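Local structure of RAP1B (Serratia marcescens, 4AX2) at residues V37-V49 / D79-S91. The protein probably protects its producer, as a type VI secretion immunity (self-resistance) protein, by neutralising a cognate secreted amidase toxin. Residues are numbered along the deposited sequence; the frame is centred on the assembly and turned at random. Where two conformers were deposited one is given.
Sequences VKELALSRCLAQV and DEKINVLIDKYKS. With EDO (1,2-ethanediol), chain G.
Two helices of an all-helical immunity-protein fold pack through Ile82 and Ile86 of 79-91, which face Val37, Leu40, Ala41, Arg44, Cys45 and Gln48 of 37-49. The axes approach to 10.2 Å and cross at -56°. Ile86 is a knob in the hole formed by Ala41, Arg44, Cys45 and Gln48. Its two branches divide the work: CD1 lies 3.9 Å from Arg44 CB, whereas CG2, anti to the backbone N, reaches the Cys45 backbone and the Gln48 amide oxygen. One turn earlier, Ile82 spreads CD1 to Val37 CG1 (3.8 Å) and CG2 to Leu40 CD2 and Ala41 CB.

A polar border flanks this largely apolar seam. The Arg44 chain, bent at chi3 (-64°), lets NH1 hydrogen-bond Asn83 OD1 at 3.0 Å (N-H...O 161°); the oxygen meets the guanidinium edge, with the amide plane nearly perpendicular. NH1 also makes a salt bridge to Asp79 OD1 (3.3 Å), while Leu40 CD2 lies over one guanidinium face, off-centre, and NH2 is held by Asn65 of helix 55-67. Farther along, the extended Lys90 chain carries NZ into a hydrogen bond with Gln48 OE1 (2.9 Å), approaching from above the amide plane. Asp87 OD1 forms a salt bridge with Lys90 NZ, whose hydrogen bond is weak (3.2 Å), and a water links NZ to Gln48 O; the ammonium group thus joins Gln48 of one helix to Asp87 of the other. Lys90 CB rests against Val49 CG1 at 3.7 Å.

Behind the seam, Cys45 is disulfide-bonded to Cys111 of helix 107-116, whose Leu114 touches both Cys45 and Ile86. The arrangement is an obliquely crossed helix pair in a small helical bundle, with a single knob in a hole, polar side chains along one side and a disulfide to a third helix.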
# COMPACT_ATOMS: atom_id res chain seq x y z
N VAL A 37 5.75 7.27 7.87
CA VAL A 37 5.00 6.64 8.95
C VAL A 37 3.86 5.80 8.35
O VAL A 37 3.60 4.70 8.82
CB VAL A 37 4.43 7.68 9.92
CG1 VAL A 37 3.52 6.99 10.94
CG2 VAL A 37 5.56 8.46 10.61
N LYS A 38 3.19 6.35 7.34
CA LYS A 38 2.07 5.60 6.69
C LYS A 38 2.58 4.35 5.98
O LYS A 38 1.92 3.32 6.02
CB LYS A 38 1.28 6.48 5.73
CG LYS A 38 0.63 7.68 6.41
CD LYS A 38 -0.71 8.07 5.80
CE LYS A 38 -0.61 8.56 4.35
NZ LYS A 38 -1.96 8.76 3.69
N GLU A 39 3.77 4.42 5.37
CA GLU A 39 4.37 3.25 4.74
C GLU A 39 4.64 2.18 5.80
O GLU A 39 4.44 0.99 5.55
CB GLU A 39 5.69 3.57 4.04
CG GLU A 39 5.64 4.71 3.04
CD GLU A 39 4.66 4.47 1.90
OE1 GLU A 39 4.99 3.62 1.04
OE2 GLU A 39 3.64 5.18 1.84
N LEU A 40 5.13 2.60 6.96
CA LEU A 40 5.38 1.66 8.05
C LEU A 40 4.06 1.01 8.47
O LEU A 40 3.97 -0.22 8.60
CB LEU A 40 6.04 2.37 9.25
CG LEU A 40 6.35 1.54 10.49
CD1 LEU A 40 7.46 2.22 11.29
CD2 LEU A 40 5.12 1.34 11.38
N ALA A 41 3.05 1.84 8.67
CA ALA A 41 1.74 1.36 9.12
C ALA A 41 1.12 0.37 8.14
O ALA A 41 0.63 -0.68 8.55
CB ALA A 41 0.79 2.53 9.38
N LEU A 42 1.14 0.70 6.86
CA LEU A 42 0.63 -0.20 5.81
C LEU A 42 1.39 -1.53 5.81
O LEU A 42 0.79 -2.61 5.83
CB LEU A 42 0.75 0.51 4.45
CG LEU A 42 0.37 -0.32 3.21
CD1 LEU A 42 -1.01 -0.95 3.34
CD2 LEU A 42 0.46 0.53 1.96
N SER A 43 2.73 -1.46 5.79
CA SER A 43 3.55 -2.66 5.73
C SER A 43 3.29 -3.57 6.94
O SER A 43 3.16 -4.78 6.80
CB SER A 43 5.05 -2.31 5.66
OG SER A 43 5.34 -1.52 4.52
N ARG A 44 3.21 -2.98 8.12
CA ARG A 44 2.93 -3.78 9.32
C ARG A 44 1.51 -4.34 9.35
O ARG A 44 1.29 -5.45 9.77
CB ARG A 44 3.23 -2.97 10.58
CG ARG A 44 3.09 -3.81 11.85
CD ARG A 44 3.58 -3.09 13.07
NE ARG A 44 5.01 -2.82 13.02
CZ ARG A 44 5.60 -1.84 13.70
NH1 ARG A 44 4.90 -1.04 14.51
NH2 ARG A 44 6.91 -1.69 13.59
N CYS A 45 0.53 -3.58 8.84
CA CYS A 45 -0.82 -4.09 8.71
C CYS A 45 -0.80 -5.34 7.82
O CYS A 45 -1.37 -6.38 8.17
CB CYS A 45 -1.74 -3.01 8.13
SG CYS A 45 -3.48 -3.44 8.06
N LEU A 46 -0.09 -5.24 6.70
CA LEU A 46 0.01 -6.37 5.77
C LEU A 46 0.69 -7.57 6.43
O LEU A 46 0.24 -8.69 6.25
CB LEU A 46 0.76 -5.95 4.50
CG LEU A 46 0.03 -4.91 3.65
CD1 LEU A 46 0.93 -4.36 2.53
CD2 LEU A 46 -1.24 -5.53 3.07
N ALA A 47 1.75 -7.33 7.20
CA ALA A 47 2.40 -8.40 7.99
C ALA A 47 1.43 -9.08 8.95
O ALA A 47 1.45 -10.32 9.10
CB ALA A 47 3.59 -7.84 8.76
N GLN A 48 0.57 -8.30 9.60
CA GLN A 48 -0.34 -8.83 10.62
C GLN A 48 -1.53 -9.59 10.06
O GLN A 48 -2.04 -10.50 10.69
CB GLN A 48 -0.81 -7.72 11.57
CG GLN A 48 0.33 -7.18 12.43
CD GLN A 48 -0.11 -6.06 13.36
OE1 GLN A 48 -1.30 -5.83 13.54
NE2 GLN A 48 0.87 -5.38 13.98
N VAL A 49 -1.95 -9.25 8.85
CA VAL A 49 -3.11 -9.92 8.24
C VAL A 49 -2.76 -11.12 7.38
O VAL A 49 -3.65 -11.77 6.81
CB VAL A 49 -4.00 -8.94 7.44
CG1 VAL A 49 -4.48 -7.82 8.35
CG2 VAL A 49 -3.26 -8.41 6.21
N ASP A 79 5.27 3.08 18.44
CA ASP A 79 5.04 1.68 18.14
C ASP A 79 3.62 1.28 18.49
O ASP A 79 2.87 0.85 17.62
CB ASP A 79 6.01 0.79 18.93
CG ASP A 79 5.66 -0.70 18.82
OD1 ASP A 79 5.08 -1.10 17.78
OD2 ASP A 79 5.99 -1.45 19.77
N GLU A 80 3.25 1.43 19.76
CA GLU A 80 1.92 1.00 20.20
C GLU A 80 0.82 1.92 19.69
O GLU A 80 -0.28 1.46 19.46
CB GLU A 80 1.83 0.81 21.71
CG GLU A 80 2.79 -0.24 22.24
CD GLU A 80 2.64 -1.62 21.60
OE1 GLU A 80 1.59 -1.91 20.98
OE2 GLU A 80 3.60 -2.43 21.74
N LYS A 81 1.10 3.21 19.52
CA LYS A 81 0.08 4.10 18.95
C LYS A 81 -0.29 3.64 17.53
O LYS A 81 -1.47 3.50 17.22
CB LYS A 81 0.54 5.56 18.98
CG LYS A 81 0.41 6.21 20.36
CD LYS A 81 0.58 7.72 20.33
CE LYS A 81 0.24 8.37 21.67
NZ LYS A 81 -1.24 8.50 21.91
N ILE A 82 0.72 3.37 16.70
CA ILE A 82 0.49 2.80 15.35
C ILE A 82 -0.21 1.45 15.43
O ILE A 82 -1.14 1.18 14.69
CB ILE A 82 1.82 2.64 14.58
CG1 ILE A 82 2.33 4.01 14.13
CG2 ILE A 82 1.66 1.73 13.35
CD1 ILE A 82 1.44 4.69 13.09
N ASN A 83 0.22 0.59 16.35
CA ASN A 83 -0.32 -0.75 16.42
C ASN A 83 -1.76 -0.77 16.89
O ASN A 83 -2.56 -1.50 16.36
CB ASN A 83 0.57 -1.67 17.25
CG ASN A 83 1.82 -2.08 16.50
OD1 ASN A 83 2.13 -1.54 15.44
ND2 ASN A 83 2.56 -3.04 17.06
N VAL A 84 -2.10 0.06 17.88
CA VAL A 84 -3.50 0.21 18.28
C VAL A 84 -4.37 0.66 17.07
O VAL A 84 -5.45 0.11 16.83
CB VAL A 84 -3.66 1.16 19.47
CG1 VAL A 84 -5.12 1.52 19.67
CG2 VAL A 84 -3.10 0.54 20.76
N LEU A 85 -3.90 1.64 16.31
CA LEU A 85 -4.64 2.10 15.12
C LEU A 85 -4.80 0.99 14.08
O LEU A 85 -5.91 0.76 13.59
CB LEU A 85 -4.01 3.36 14.54
CG LEU A 85 -4.80 4.00 13.39
CD1 LEU A 85 -6.20 4.38 13.85
CD2 LEU A 85 -4.01 5.18 12.85
N ILE A 86 -3.73 0.24 13.81
CA ILE A 86 -3.82 -0.91 12.90
C ILE A 86 -4.92 -1.85 13.38
O ILE A 86 -5.74 -2.33 12.60
CB ILE A 86 -2.48 -1.68 12.79
CG1 ILE A 86 -1.42 -0.84 12.06
CG2 ILE A 86 -2.69 -3.04 12.12
CD1 ILE A 86 0.01 -1.36 12.18
N ASP A 87 -4.93 -2.11 14.70
CA ASP A 87 -5.89 -3.03 15.28
C ASP A 87 -7.34 -2.58 15.08
O ASP A 87 -8.23 -3.40 15.01
CB ASP A 87 -5.59 -3.28 16.77
CG ASP A 87 -4.34 -4.11 16.98
OD1 ASP A 87 -3.89 -4.75 16.00
OD2 ASP A 87 -3.82 -4.14 18.13
N LYS A 88 -7.55 -1.27 14.96
CA LYS A 88 -8.90 -0.73 14.73
C LYS A 88 -9.37 -0.90 13.27
O LYS A 88 -10.57 -0.76 12.99
CB LYS A 88 -8.97 0.73 15.21
CG LYS A 88 -8.79 0.84 16.73
CD LYS A 88 -8.88 2.28 17.22
CE LYS A 88 -8.55 2.40 18.71
NZ LYS A 88 -8.34 3.82 19.11
N TYR A 89 -8.44 -1.25 12.36
CA TYR A 89 -8.75 -1.42 10.92
C TYR A 89 -8.67 -2.86 10.40
O TYR A 89 -9.51 -3.29 9.60
CB TYR A 89 -7.85 -0.51 10.09
CG TYR A 89 -8.33 0.92 10.13
CD1 TYR A 89 -8.05 1.73 11.21
CD2 TYR A 89 -9.08 1.45 9.09
CE1 TYR A 89 -8.53 3.03 11.28
CE2 TYR A 89 -9.55 2.76 9.13
CZ TYR A 89 -9.27 3.55 10.24
OH TYR A 89 -9.72 4.85 10.32
N LYS A 90 -7.66 -3.61 10.86
CA LYS A 90 -7.22 -4.82 10.15
C LYS A 90 -8.20 -5.99 10.12
O LYS A 90 -8.14 -6.80 9.19
CB LYS A 90 -5.89 -5.30 10.73
CG LYS A 90 -5.99 -5.81 12.16
CD LYS A 90 -4.63 -6.39 12.59
CE LYS A 90 -4.72 -7.06 13.96
NZ LYS A 90 -3.41 -7.53 14.49
N SER A 91 -9.08 -6.06 11.12
CA SER A 91 -9.94 -7.23 11.38
C SER A 91 -11.38 -6.94 11.05
O SER A 91 -12.25 -7.78 11.27
CB SER A 91 -9.91 -7.62 12.87
OG SER A 91 -8.60 -7.83 13.31
C1 EDO G . -11.87 4.95 7.82
O1 EDO G . -11.56 5.52 9.08
C2 EDO G . -11.35 5.85 6.74
O2 EDO G . -12.01 5.54 5.53
O HOH W 1 -1.12 -3.74 15.48
O HOH W 2 -3.67 -9.92 12.93